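PDB 3FDU: putative enoyl-CoA hydratase/isomerase from Acinetobacter baumannii, which probably catalyses hydration or double-bond isomerisation of enoyl-CoA thioesters, as a member of the crotonase family. Local coordinates for residues A[228-231]-A[232-236]; A[28-31]-A[32-35]; A[220-223]-A[224-228]; A[64-68]-A[69-73]. The protein carries 4 engineered substitutions. All blocks are in the same frame, centred on the assembly; numbering follows the deposited sequence.

Contact 1 (A[228-231]-A[232-236]); sequences EAEI and FMQRV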
ATOM      1  N   GLU A 228      11.893  11.800 -11.952  1.00 21.82           N
ATOM      2  CA  GLU A 228      10.803  11.587 -12.924  1.00 20.97           C
ATOM      3  C   GLU A 228      10.795  12.700 -13.970  1.00 21.04           C
ATOM      4  O   GLU A 228      10.609  12.434 -15.177  1.00 22.14           O
ATOM      5  CB  GLU A 228       9.442  11.577 -12.233  1.00 20.53           C
ATOM      6  CG  GLU A 228       9.106  10.242 -11.565  1.00 21.58           C
ATOM      7  CD  GLU A 228       7.663  10.225 -10.999  1.00 26.59           C
ATOM      8  OE1 GLU A 228       7.012  11.303 -11.031  1.00 25.76           O
ATOM      9  OE2 GLU A 228       7.204   9.142 -10.535  1.00 24.85           O
ATOM     10  N   ALA A 229      10.954  13.939 -13.510  1.00 20.81           N
ATOM     11  CA  ALA A 229      10.872  15.100 -14.389  1.00 21.44           C
ATOM     12  C   ALA A 229      11.940  14.983 -15.473  1.00 20.73           C
ATOM     13  O   ALA A 229      11.717  15.332 -16.616  1.00 21.02           O
ATOM     14  CB  ALA A 229      11.055  16.428 -13.573  1.00 20.60           C
ATOM     15  N   GLU A 230      13.100  14.461 -15.126  1.00 22.10           N
ATOM     16  CA  GLU A 230      14.174  14.305 -16.128  1.00 21.96           C
ATOM     17  C   GLU A 230      13.782  13.313 -17.242  1.00 21.31           C
ATOM     18  O   GLU A 230      13.885  13.599 -18.466  1.00 19.84           O
ATOM     19  CB  GLU A 230      15.480  13.899 -15.400  1.00 23.08           C
ATOM     20  CG  GLU A 230      16.645  13.611 -16.341  1.00 31.06           C
ATOM     21  CD  GLU A 230      17.995  13.514 -15.581  1.00 38.94           C
ATOM     22  OE1 GLU A 230      19.016  13.784 -16.237  1.00 47.01           O
ATOM     23  OE2 GLU A 230      18.036  13.191 -14.364  1.00 39.98           O
ATOM     24  N   ILE A 231      13.269  12.164 -16.826  1.00 19.67           N
ATOM     25  CA  ILE A 231      12.764  11.181 -17.771  1.00 20.64           C
ATOM     26  C   ILE A 231      11.577  11.719 -18.612  1.00 19.54           C
ATOM     27  O   ILE A 231      11.509  11.481 -19.816  1.00 18.38           O
ATOM     28  CB  ILE A 231      12.404   9.854 -17.048  1.00 21.50           C
ATOM     29  CG1 ILE A 231      13.726   9.245 -16.512  1.00 24.72           C
ATOM     30  CG2 ILE A 231      11.551   8.887 -18.014  1.00 19.27           C
ATOM     31  CD1 ILE A 231      13.524   8.097 -15.565  1.00 29.64           C
ATOM     32  N   PHE A 232      10.682  12.449 -17.964  1.00 18.30           N
ATOM     33  CA  PHE A 232       9.508  13.040 -18.602  1.00 20.09           C
ATOM     34  C   PHE A 232       9.950  13.992 -19.759  1.00 20.61           C
ATOM     35  O   PHE A 232       9.389  13.962 -20.862  1.00 19.79           O
ATOM     36  CB  PHE A 232       8.694  13.818 -17.542  1.00 20.38           C
ATOM     37  CG  PHE A 232       7.358  14.352 -18.046  1.00 22.24           C
ATOM     38  CD1 PHE A 232       6.175  13.639 -17.829  1.00 25.32           C
ATOM     39  CD2 PHE A 232       7.278  15.577 -18.679  1.00 22.46           C
ATOM     40  CE1 PHE A 232       4.900  14.145 -18.303  1.00 24.83           C
ATOM     41  CE2 PHE A 232       6.025  16.080 -19.155  1.00 27.19           C
ATOM     42  CZ  PHE A 232       4.844  15.370 -18.949  1.00 24.23           C
ATOM     43  N   MET A 233      10.953  14.832 -19.501  1.00 19.78           N
ATOM     44  CA  MET A 233      11.451  15.745 -20.549  1.00 20.24           C
ATOM     45  C   MET A 233      12.143  15.065 -21.736  1.00 20.74           C
ATOM     46  O   MET A 233      12.047  15.563 -22.892  1.00 21.01           O
ATOM     47  CB  MET A 233      12.310  16.871 -19.927  1.00 19.41           C
ATOM     48  CG  MET A 233      11.489  17.949 -19.153  1.00 20.84           C
ATOM     49  SD  MET A 233      10.196  18.885 -20.072  1.00 12.93           S
ATOM     50  CE  MET A 233      11.313  19.654 -21.338  1.00 20.93           C
ATOM     51  N   GLN A 234      12.829  13.944 -21.469  1.00 21.53           N
ATOM     52  CA  GLN A 234      13.356  13.030 -22.515  1.00 21.58           C
ATOM     53  C   GLN A 234      12.247  12.568 -23.454  1.00 22.21           C
ATOM     54  O   GLN A 234      12.421  12.528 -24.673  1.00 21.61           O
ATOM     55  CB  GLN A 234      14.007  11.784 -21.894  1.00 21.39           C
ATOM     56  CG  GLN A 234      15.291  12.081 -21.088  1.00 24.07           C
ATOM     57  CD  GLN A 234      15.865  10.837 -20.388  1.00 25.21           C
ATOM     58  OE1 GLN A 234      15.395   9.703 -20.572  1.00 28.76           O
ATOM     59  NE2 GLN A 234      16.882  11.051 -19.598  1.00 28.22           N
ATOM     60  N   ARG A 235      11.115  12.185 -22.862  1.00 21.14           N
ATOM     61  CA  ARG A 235       9.909  11.835 -23.657  1.00 20.83           C
ATOM     62  C   ARG A 235       9.310  13.007 -24.349  1.00 20.02           C
ATOM     63  O   ARG A 235       8.996  12.910 -25.527  1.00 22.04           O
ATOM     64  CB  ARG A 235       8.822  11.173 -22.773  1.00 20.18           C
ATOM     65  CG  ARG A 235       9.363  10.168 -21.802  1.00 22.08           C
ATOM     66  CD  ARG A 235       9.390   8.752 -22.284  1.00 29.11           C
ATOM     67  NE  ARG A 235       9.328   8.639 -23.717  1.00 32.84           N
ATOM     68  CZ  ARG A 235      10.396   8.503 -24.497  1.00 34.64           C
ATOM     69  NH1 ARG A 235      11.612   8.464 -23.954  1.00 33.03           N
ATOM     70  NH2 ARG A 235      10.237   8.381 -25.810  1.00 32.39           N
ATOM     71  N   VAL A 236       9.143  14.142 -23.659  1.00 19.66           N
ATOM     72  CA  VAL A 236       8.653  15.359 -24.343  1.00 19.93           C
ATOM     73  C   VAL A 236       9.517  15.779 -25.596  1.00 21.28           C
ATOM     74  O   VAL A 236       8.987  16.286 -26.624  1.00 20.45           O
ATOM     75  CB  VAL A 236       8.623  16.540 -23.377  1.00 19.03           C
ATOM     76  CG1 VAL A 236       8.550  17.897 -24.137  1.00 21.53           C
ATOM     77  CG2 VAL A 236       7.496  16.350 -22.259  1.00 20.59           C
TER
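E230 and Q234 sit one helical turn apart on an exposed side of helix 218-236, and their side chains cross at a slant with little contact. E230 runs out extended, CG anti to the backbone N (chi1 176°), while the Q234 chain leads back along the helix, so its NE2 stops 4.1 Å from E230 CG. The carboxylate and amide planes are turned 67° apart, and the amide only skirts the aliphatic part of E230. Q234 CG also rests 3.3 Å from E230 O, the carbonyl that accepts the Q234 backbone N-H.

I231 and R235 meet in the same i to i+4 spacing: R235 CG packs 3.2 Å from I231 O, and the bent arginine chain carries its guanidinium to E240, with which NH2 forms a salt bridge. I231 and R235 also pack on L213 and A205 of a neighbouring subunit. On the inner side F232 CB lies 3.3 Å from E228 O. That carbonyl takes the F232 N-H at 2.8 Å. M233 and V236 reach F74 of helix 68-76.

The chemistry is that of a helix held by its main chain: four successive N-H to O bonds satisfy the carbonyls of residues 228 to 231. The acidic end of E228 is instead spent on S148 OG and G146 N, and so ties the helix to the rest of the subunit.

Contact 2 (A[28-31]-A[32-35]); sequences ALYG and ELYL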
ATOM      1  N   ALA A  28      -8.396  22.928 -17.949  1.00 20.66           N
ATOM      2  CA  ALA A  28      -7.028  22.551 -18.413  1.00 21.09           C
ATOM      3  C   ALA A  28      -6.010  23.573 -17.936  1.00 21.34           C
ATOM      4  O   ALA A  28      -6.283  24.781 -17.946  1.00 22.00           O
ATOM      5  CB  ALA A  28      -6.937  22.368 -19.990  1.00 20.93           C
ATOM      6  N   LEU A  29      -4.824  23.103 -17.535  1.00 21.37           N
ATOM      7  CA  LEU A  29      -3.820  24.016 -16.957  1.00 22.51           C
ATOM      8  C   LEU A  29      -2.712  24.351 -17.951  1.00 22.33           C
ATOM      9  O   LEU A  29      -2.204  23.480 -18.599  1.00 21.60           O
ATOM     10  CB  LEU A  29      -3.194  23.420 -15.692  1.00 22.03           C
ATOM     11  CG  LEU A  29      -4.266  23.039 -14.662  1.00 20.04           C
ATOM     12  CD1 LEU A  29      -3.675  22.259 -13.489  1.00 22.71           C
ATOM     13  CD2 LEU A  29      -5.019  24.305 -14.136  1.00 21.88           C
ATOM     14  N   TYR A  30      -2.369  25.635 -18.054  1.00 24.22           N
ATOM     15  CA  TYR A  30      -1.243  26.087 -18.873  1.00 23.67           C
ATOM     16  C   TYR A  30      -0.069  26.502 -17.978  1.00 23.72           C
ATOM     17  O   TYR A  30      -0.249  26.733 -16.783  1.00 25.13           O
ATOM     18  CB  TYR A  30      -1.691  27.226 -19.822  1.00 24.22           C
ATOM     19  CG  TYR A  30      -2.427  28.404 -19.149  1.00 22.98           C
ATOM     20  CD1 TYR A  30      -1.743  29.541 -18.763  1.00 23.53           C
ATOM     21  CD2 TYR A  30      -3.789  28.364 -18.933  1.00 23.98           C
ATOM     22  CE1 TYR A  30      -2.400  30.612 -18.164  1.00 24.31           C
ATOM     23  CE2 TYR A  30      -4.470  29.438 -18.322  1.00 23.90           C
ATOM     24  CZ  TYR A  30      -3.759  30.557 -17.966  1.00 23.58           C
ATOM     25  OH  TYR A  30      -4.400  31.619 -17.378  1.00 27.13           O
ATOM     26  N   GLY A  31       1.116  26.635 -18.572  1.00 24.64           N
ATOM     27  CA  GLY A  31       2.371  26.960 -17.870  1.00 25.39           C
ATOM     28  C   GLY A  31       2.243  27.903 -16.689  1.00 26.68           C
ATOM     29  O   GLY A  31       2.555  27.547 -15.517  1.00 26.14           O
ATOM     30  N   GLU A  32       1.801  29.115 -16.978  1.00 26.38           N
ATOM     31  CA  GLU A  32       1.749  30.151 -15.952  1.00 27.48           C
ATOM     32  C   GLU A  32       0.684  29.919 -14.851  1.00 25.99           C
ATOM     33  O   GLU A  32       0.852  30.327 -13.716  1.00 24.66           O
ATOM     34  CB  GLU A  32       1.595  31.529 -16.608  1.00 29.56           C
ATOM     35  CG  GLU A  32       2.977  32.150 -17.036  1.00 36.49           C
ATOM     36  CD  GLU A  32       3.022  33.674 -16.906  1.00 45.90           C
ATOM     37  OE1 GLU A  32       2.359  34.360 -17.717  1.00 50.26           O
ATOM     38  OE2 GLU A  32       3.713  34.190 -15.984  1.00 49.55           O
ATOM     39  N   LEU A  33      -0.391  29.231 -15.182  1.00 25.48           N
ATOM     40  CA  LEU A  33      -1.407  28.916 -14.175  1.00 23.98           C
ATOM     41  C   LEU A  33      -0.848  27.888 -13.185  1.00 23.26           C
ATOM     42  O   LEU A  33      -1.049  28.027 -11.980  1.00 22.36           O
ATOM     43  CB  LEU A  33      -2.696  28.427 -14.859  1.00 23.61           C
ATOM     44  CG  LEU A  33      -3.882  27.978 -13.974  1.00 25.21           C
ATOM     45  CD1 LEU A  33      -4.233  29.080 -12.956  1.00 25.08           C
ATOM     46  CD2 LEU A  33      -5.061  27.702 -14.883  1.00 24.26           C
ATOM     47  N   TYR A  34      -0.102  26.879 -13.665  1.00 23.11           N
ATOM     48  CA  TYR A  34       0.598  25.997 -12.708  1.00 22.79           C
ATOM     49  C   TYR A  34       1.426  26.829 -11.664  1.00 22.90           C
ATOM     50  O   TYR A  34       1.389  26.584 -10.433  1.00 20.53           O
ATOM     51  CB  TYR A  34       1.558  25.054 -13.414  1.00 22.33           C
ATOM     52  CG  TYR A  34       1.003  23.969 -14.314  1.00 24.19           C
ATOM     53  CD1 TYR A  34       0.411  22.819 -13.783  1.00 22.76           C
ATOM     54  CD2 TYR A  34       1.153  24.049 -15.700  1.00 25.39           C
ATOM     55  CE1 TYR A  34      -0.034  21.794 -14.603  1.00 22.27           C
ATOM     56  CE2 TYR A  34       0.703  23.023 -16.534  1.00 24.54           C
ATOM     57  CZ  TYR A  34       0.097  21.915 -15.979  1.00 25.88           C
ATOM     58  OH  TYR A  34      -0.308  20.868 -16.788  1.00 25.72           O
ATOM     59  N   LEU A  35       2.154  27.830 -12.150  1.00 22.43           N
ATOM     60  CA  LEU A  35       2.985  28.660 -11.255  1.00 22.76           C
ATOM     61  C   LEU A  35       2.181  29.529 -10.318  1.00 23.81           C
ATOM     62  O   LEU A  35       2.565  29.752  -9.138  1.00 23.62           O
ATOM     63  CB  LEU A  35       3.914  29.550 -12.085  1.00 23.30           C
ATOM     64  CG  LEU A  35       4.817  28.775 -13.055  1.00 23.75           C
ATOM     65  CD1 LEU A  35       5.720  29.736 -13.847  1.00 29.04           C
ATOM     66  CD2 LEU A  35       5.695  27.724 -12.310  1.00 26.99           C
TER
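L29 lays its CB over one face of the Y34 ring, 3.8 Å from the centroid and offset toward the rim, in a CH-pi contact across the start of helix 31-46. The Y34 ring folds back over the incoming chain because its CG stands anti to the carbonyl carbon, beside the backbone N (chi1 -67°). L29 CD1 follows along the same ring, whereas CD2 turns to L33 CD2 at 3.5 Å, a tight methyl pair between two side chains that cross at about a right angle.

Y30, the N-cap residue, makes the second CH-pi contact. Its CG is wedged between the backbone N and the carbonyl carbon (chi1 52°), a crowded position that brings the ring back beneath the first turn, where L33 CB sits almost exactly over its centre, 3.9 Å from the centroid and 9° off the normal. L33 CD2 stands over the rim of the same face, near Y30 CE2.

The backbone of the turn closes on Y30 O, which accepts the Y34 N-H at 3.1 Å and, weakly, that of L33. Each tyrosine hydroxyl is bonded outside the turn, Y30 OH to H6 ND1 and Y34 OH to N66 OD1, which helps fix both rings in rotation.

L29 and L33, touching each other through their CD2 methyls, thus each cover a face of one tyrosine, while Y30 N is buried without a partner in the model. At the helix start the Y30 side chain is given over to packing on L33, and the carboxylate of D70 takes the G31 N-H.

Contact 3 (A[220-223]-A[224-228]); sequences QIIE and CIDHE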
ATOM      1  N   GLN A 220      13.158  12.604  -0.002  1.00 23.27           N
ATOM      2  CA  GLN A 220      13.104  11.534  -1.015  1.00 24.87           C
ATOM      3  C   GLN A 220      11.948  11.668  -2.017  1.00 23.49           C
ATOM      4  O   GLN A 220      12.085  11.252  -3.173  1.00 21.72           O
ATOM      5  CB  GLN A 220      12.993  10.139  -0.375  1.00 25.39           C
ATOM      6  CG  GLN A 220      14.232   9.674   0.356  1.00 33.57           C
ATOM      7  CD  GLN A 220      14.708  10.673   1.426  1.00 38.64           C
ATOM      8  OE1 GLN A 220      15.843  11.166   1.356  1.00 43.71           O
ATOM      9  NE2 GLN A 220      13.851  10.972   2.416  1.00 39.05           N
ATOM     10  N   ILE A 221      10.800  12.166  -1.554  1.00 23.23           N
ATOM     11  CA  ILE A 221       9.648  12.442  -2.442  1.00 23.07           C
ATOM     12  C   ILE A 221      10.048  13.539  -3.456  1.00 23.86           C
ATOM     13  O   ILE A 221       9.788  13.448  -4.663  1.00 23.67           O
ATOM     14  CB  ILE A 221       8.391  12.857  -1.609  1.00 24.25           C
ATOM     15  CG1 ILE A 221       7.938  11.671  -0.734  1.00 23.81           C
ATOM     16  CG2 ILE A 221       7.204  13.399  -2.511  1.00 20.65           C
ATOM     17  CD1 ILE A 221       6.753  12.106   0.215  1.00 25.45           C
ATOM     18  N   ILE A 222      10.670  14.600  -2.964  1.00 22.50           N
ATOM     19  CA  ILE A 222      11.139  15.651  -3.831  1.00 23.27           C
ATOM     20  C   ILE A 222      12.121  15.099  -4.860  1.00 23.40           C
ATOM     21  O   ILE A 222      11.993  15.382  -6.051  1.00 24.59           O
ATOM     22  CB  ILE A 222      11.797  16.805  -3.033  1.00 22.60           C
ATOM     23  CG1 ILE A 222      10.808  17.484  -2.082  1.00 24.40           C
ATOM     24  CG2 ILE A 222      12.297  17.835  -3.965  1.00 24.27           C
ATOM     25  CD1 ILE A 222       9.666  18.191  -2.800  1.00 26.26           C
ATOM     26  N   GLU A 223      13.092  14.298  -4.411  1.00 23.33           N
ATOM     27  CA  GLU A 223      14.031  13.611  -5.310  1.00 24.79           C
ATOM     28  C   GLU A 223      13.349  12.748  -6.376  1.00 24.22           C
ATOM     29  O   GLU A 223      13.808  12.710  -7.537  1.00 23.18           O
ATOM     30  CB  GLU A 223      15.058  12.765  -4.516  1.00 26.35           C
ATOM     31  CG  GLU A 223      16.156  13.648  -3.846  1.00 31.70           C
ATOM     32  CD  GLU A 223      16.910  12.949  -2.681  1.00 40.26           C
ATOM     33  OE1 GLU A 223      16.517  11.832  -2.272  1.00 41.74           O
ATOM     34  OE2 GLU A 223      17.901  13.543  -2.165  1.00 44.77           O
ATOM     35  N   CYS A 224      12.286  12.040  -5.990  1.00 22.14           N
ATOM     36  CA  CYS A 224      11.540  11.210  -6.949  1.00 22.92           C
ATOM     37  C   CYS A 224      10.852  12.096  -7.996  1.00 22.33           C
ATOM     38  O   CYS A 224      10.964  11.844  -9.201  1.00 22.96           O
ATOM     39  CB  CYS A 224      10.517  10.333  -6.228  1.00 24.23           C
ATOM     40  SG  CYS A 224       9.513   9.294  -7.364  1.00 24.46           S
ATOM     41  N   ILE A 225      10.162  13.150  -7.552  1.00 20.86           N
ATOM     42  CA  ILE A 225       9.570  14.106  -8.499  1.00 20.97           C
ATOM     43  C   ILE A 225      10.593  14.630  -9.545  1.00 21.05           C
ATOM     44  O   ILE A 225      10.316  14.666 -10.743  1.00 19.58           O
ATOM     45  CB  ILE A 225       8.873  15.257  -7.737  1.00 19.53           C
ATOM     46  CG1 ILE A 225       7.641  14.655  -7.020  1.00 19.89           C
ATOM     47  CG2 ILE A 225       8.430  16.464  -8.715  1.00 19.82           C
ATOM     48  CD1 ILE A 225       6.997  15.585  -5.943  1.00 20.32           C
ATOM     49  N   ASP A 226      11.788  14.973  -9.065  1.00 20.87           N
ATOM     50  CA  ASP A 226      12.849  15.580  -9.918  1.00 22.07           C
ATOM     51  C   ASP A 226      13.414  14.568 -10.902  1.00 20.96           C
ATOM     52  O   ASP A 226      13.670  14.890 -12.043  1.00 20.12           O
ATOM     53  CB  ASP A 226      13.963  16.202  -9.064  1.00 20.53           C
ATOM     54  CG  ASP A 226      13.551  17.569  -8.432  1.00 25.70           C
ATOM     55  OD1 ASP A 226      12.614  18.270  -8.886  1.00 27.47           O
ATOM     56  OD2 ASP A 226      14.197  17.982  -7.462  1.00 29.71           O
ATOM     57  N   HIS A 227      13.580  13.334 -10.467  1.00 20.91           N
ATOM     58  CA  HIS A 227      14.198  12.350 -11.340  1.00 22.28           C
ATOM     59  C   HIS A 227      13.145  11.897 -12.381  1.00 23.12           C
ATOM     60  O   HIS A 227      13.454  11.641 -13.546  1.00 22.67           O
ATOM     61  CB  HIS A 227      14.717  11.156 -10.531  1.00 22.47           C
ATOM     62  CG  HIS A 227      15.057   9.980 -11.382  1.00 25.42           C
ATOM     63  ND1 HIS A 227      15.960  10.062 -12.430  1.00 27.01           N
ATOM     64  CD2 HIS A 227      14.566   8.714 -11.400  1.00 23.71           C
ATOM     65  CE1 HIS A 227      16.042   8.889 -13.030  1.00 26.00           C
ATOM     66  NE2 HIS A 227      15.206   8.053 -12.426  1.00 24.92           N
ATOM     67  N   GLU A 228      11.893  11.800 -11.952  1.00 21.82           N
ATOM     68  CA  GLU A 228      10.803  11.587 -12.924  1.00 20.97           C
ATOM     69  C   GLU A 228      10.795  12.700 -13.970  1.00 21.04           C
ATOM     70  O   GLU A 228      10.609  12.434 -15.177  1.00 22.14           O
ATOM     71  CB  GLU A 228       9.442  11.577 -12.233  1.00 20.53           C
ATOM     72  CG  GLU A 228       9.106  10.242 -11.565  1.00 21.58           C
ATOM     73  CD  GLU A 228       7.663  10.225 -10.999  1.00 26.59           C
ATOM     74  OE1 GLU A 228       7.012  11.303 -11.031  1.00 25.76           O
ATOM     75  OE2 GLU A 228       7.204   9.142 -10.535  1.00 24.85           O
TER
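Residues 220 to 228 form regular alpha-helix, with C224, I225, D226 and H227 each giving its N-H to the carbonyl four residues back; the I225 N to I221 O bond is the straightest of these, 177° at the hydrogen and 2.9 Å long.

I221 and I225 stand one turn apart, their chains inclined to each other. I221 CG2, anti to its backbone N, meets I225 CD1 at 4.1 Å, a loose apolar contact. The closer approach of I225 is to the main chain: its CG1, beside its own backbone N (chi1 -68°), lies 3.4 Å from I221 O, so the branch lies along the helix and hugs the carbonyl that its N-H already uses.

D226 leaves the helix alongside I222. I222 CG2 comes within 4.0 Å of D226 OD2, a methyl group against one carboxylate oxygen, while OD1 forms a salt bridge with K93 of helix 87-97. I222 itself packs on K93 and R97, and I225 on K93, so this flank of helix 218-236 beds against helix 87-97.

C224 puts its CB 3.6 Å from both Q220 O and I221 O, and its side chain leans on S148 and Q149 of helix 147-155. H227, whose CB sits 3.5 Å from E223 O, packs on L213 of a neighbouring subunit.

Little specific chemistry passes between the side chains within the helix. The ion pair of D226 with K93 reaches outward and is flanked by I222 and I225, so charge and apolar packing together join helix 218-236 to helix 87-97.

Contact 4 (A[64-68]-A[69-73]); sequences AGNDM and KDFMG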
ATOM      1  N   ALA A  64      -9.018  19.205 -16.552  1.00 20.80           N
ATOM      2  CA  ALA A  64      -8.898  18.393 -17.756  1.00 21.88           C
ATOM      3  C   ALA A  64      -7.429  18.005 -17.995  1.00 21.77           C
ATOM      4  O   ALA A  64      -7.098  17.321 -18.965  1.00 20.89           O
ATOM      5  CB  ALA A  64      -9.444  19.185 -18.993  1.00 21.76           C
ATOM      6  N   GLY A  65      -6.535  18.444 -17.127  1.00 21.48           N
ATOM      7  CA  GLY A  65      -5.101  18.082 -17.340  1.00 22.23           C
ATOM      8  C   GLY A  65      -4.284  19.175 -18.036  1.00 22.20           C
ATOM      9  O   GLY A  65      -4.713  20.321 -18.129  1.00 22.42           O
ATOM     10  N   ASN A  66      -3.099  18.821 -18.535  1.00 23.12           N
ATOM     11  CA  ASN A  66      -2.226  19.797 -19.210  1.00 24.15           C
ATOM     12  C   ASN A  66      -2.942  20.343 -20.466  1.00 23.73           C
ATOM     13  O   ASN A  66      -3.448  19.581 -21.246  1.00 25.31           O
ATOM     14  CB  ASN A  66      -0.923  19.098 -19.628  1.00 23.50           C
ATOM     15  CG  ASN A  66       0.124  20.050 -20.059  1.00 24.99           C
ATOM     16  OD1 ASN A  66       0.279  21.132 -19.460  1.00 24.71           O
ATOM     17  ND2 ASN A  66       0.888  19.674 -21.117  1.00 22.82           N
ATOM     18  N   ASP A  67      -2.980  21.659 -20.640  1.00 23.54           N
ATOM     19  CA  ASP A  67      -3.578  22.257 -21.834  1.00 23.07           C
ATOM     20  C   ASP A  67      -2.874  21.814 -23.140  1.00 24.41           C
ATOM     21  O   ASP A  67      -1.621  22.023 -23.325  1.00 20.61           O
ATOM     22  CB  ASP A  67      -3.544  23.764 -21.672  1.00 23.29           C
ATOM     23  CG  ASP A  67      -4.212  24.498 -22.837  1.00 27.17           C
ATOM     24  OD1 ASP A  67      -5.370  24.887 -22.657  1.00 28.84           O
ATOM     25  OD2 ASP A  67      -3.582  24.671 -23.912  1.00 28.14           O
ATOM     26  N   MET A  68      -3.650  21.210 -24.055  1.00 23.63           N
ATOM     27  CA  MET A  68      -2.999  20.527 -25.178  1.00 26.93           C
ATOM     28  C   MET A  68      -2.418  21.528 -26.197  1.00 27.30           C
ATOM     29  O   MET A  68      -1.365  21.302 -26.787  1.00 26.01           O
ATOM     30  CB  MET A  68      -3.893  19.429 -25.815  1.00 26.99           C
ATOM     31  CG  MET A  68      -3.044  18.337 -26.509  1.00 32.70           C
ATOM     32  SD  MET A  68      -2.261  17.098 -25.438  1.00 34.62           S
ATOM     33  CE  MET A  68      -2.164  17.657 -23.769  1.00 31.35           C
ATOM     34  N   LYS A  69      -3.083  22.657 -26.374  1.00 29.41           N
ATOM     35  CA  LYS A  69      -2.558  23.688 -27.246  1.00 31.44           C
ATOM     36  C   LYS A  69      -1.192  24.165 -26.747  1.00 31.09           C
ATOM     37  O   LYS A  69      -0.236  24.181 -27.518  1.00 32.56           O
ATOM     38  CB  LYS A  69      -3.513  24.868 -27.329  1.00 32.12           C
ATOM     39  CG  LYS A  69      -4.189  24.932 -28.680  1.00 38.25           C
ATOM     40  CD  LYS A  69      -5.669  25.311 -28.580  1.00 43.88           C
ATOM     41  CE  LYS A  69      -6.416  24.817 -29.816  1.00 47.69           C
ATOM     42  NZ  LYS A  69      -7.895  24.935 -29.612  1.00 52.34           N
ATOM     43  N   ASP A  70      -1.124  24.529 -25.466  1.00 28.74           N
ATOM     44  CA  ASP A  70       0.117  24.878 -24.764  1.00 29.21           C
ATOM     45  C   ASP A  70       1.161  23.771 -24.958  1.00 27.91           C
ATOM     46  O   ASP A  70       2.327  24.047 -25.300  1.00 28.71           O
ATOM     47  CB  ASP A  70      -0.203  25.062 -23.266  1.00 30.15           C
ATOM     48  CG  ASP A  70       0.895  25.761 -22.475  1.00 34.56           C
ATOM     49  OD1 ASP A  70       1.265  26.895 -22.814  1.00 41.84           O
ATOM     50  OD2 ASP A  70       1.327  25.220 -21.445  1.00 37.98           O
ATOM     51  N   PHE A  71       0.769  22.529 -24.717  1.00 25.39           N
ATOM     52  CA  PHE A  71       1.682  21.417 -24.801  1.00 24.94           C
ATOM     53  C   PHE A  71       2.348  21.326 -26.187  1.00 25.05           C
ATOM     54  O   PHE A  71       3.499  20.948 -26.312  1.00 22.74           O
ATOM     55  CB  PHE A  71       0.976  20.102 -24.504  1.00 24.62           C
ATOM     56  CG  PHE A  71       1.896  18.915 -24.534  1.00 27.21           C
ATOM     57  CD1 PHE A  71       2.971  18.834 -23.641  1.00 27.27           C
ATOM     58  CD2 PHE A  71       1.718  17.901 -25.456  1.00 28.56           C
ATOM     59  CE1 PHE A  71       3.831  17.750 -23.667  1.00 25.14           C
ATOM     60  CE2 PHE A  71       2.599  16.782 -25.485  1.00 30.89           C
ATOM     61  CZ  PHE A  71       3.645  16.712 -24.599  1.00 28.94           C
ATOM     62  N   MET A  72       1.595  21.618 -27.234  1.00 24.81           N
ATOM     63  CA  MET A  72       2.149  21.466 -28.536  1.00 26.23           C
ATOM     64  C   MET A  72       3.131  22.597 -28.863  1.00 25.24           C
ATOM     65  O   MET A  72       4.123  22.372 -29.545  1.00 24.68           O
ATOM     66  CB  MET A  72       1.034  21.315 -29.569  1.00 26.37           C
ATOM     67  CG  MET A  72       0.412  19.942 -29.386  1.00 29.60           C
ATOM     68  SD  MET A  72      -0.637  19.505 -30.702  1.00 23.67           S
ATOM     69  CE  MET A  72      -1.015  17.831 -30.260  1.00 34.63           C
ATOM     70  N   GLY A  73       2.879  23.784 -28.333  1.00 24.43           N
ATOM     71  CA  GLY A  73       3.845  24.864 -28.474  1.00 24.90           C
ATOM     72  C   GLY A  73       5.108  24.493 -27.706  1.00 24.26           C
ATOM     73  O   GLY A  73       6.228  24.753 -28.153  1.00 24.54           O
TER
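D67 swings its CG anti to the backbone N (chi1 -177°) and F71 does likewise, which turns the D67 carboxylate over the open N-H groups of helix 68-76 and sends the phenyl ring off to the other flank. D67 is the N-cap of that helix: OD2 takes the D70 N-H at 2.9 Å in an almost linear bond, 178° at the hydrogen, and is met nearly along its C-O axis. The main chain adds the F71 N to D67 O bond at 2.8 Å. The other carboxylate oxygen, OD1, is in a salt bridge with R22, so both oxygens of D67 are engaged and its rotation is fixed.

The D70 side chain crosses that of D67 at about a right angle, their carboxylate planes steeply inclined. D70 OD2 accepts from G31 N, at the start of helix 31-46; the two acids are thus drawn to different partners.

On the opposite flank the M68 chain runs along F71. M68 is bent at chi2 and chi3, which brings its SD obliquely to the ring, 5.2 Å from the centroid, in a Met-aromatic contact, and its CE to 4.0 Å from F71 CB. F71 also packs on L141 and M241, the latter on helix 239-248.

N66 comes across the F71 side chain at about a right angle, amide and ring planes 76° apart. Its OD1 is bonded to Y34 OH and its ND2 to a bound glycerol, and that same ND2 sits 3.4 Å from F71 CD1.

How the contacts relate
From the N terminus, contact 2 comes first, at the turn from the loop after strand 15-20 into helix 31-46. Contact 4 follows, where the loop after strand 52-57 enters helix 68-76. Each contact is a local turn and none encloses another; contacts 3 and 1 overlap at E228 and continue one another along helix 218-236. Contacts 2 and 4 lie together, centres about 9 Å apart: L29 O and D67 N are 2.8 Å apart, probably hydrogen-bonded, joining the two entry loops. V236 CG2 meets F71 CE1 at 4.2 Å, linking contact 1 to contact 4; contact 3 stays apart from contacts 2 and 4.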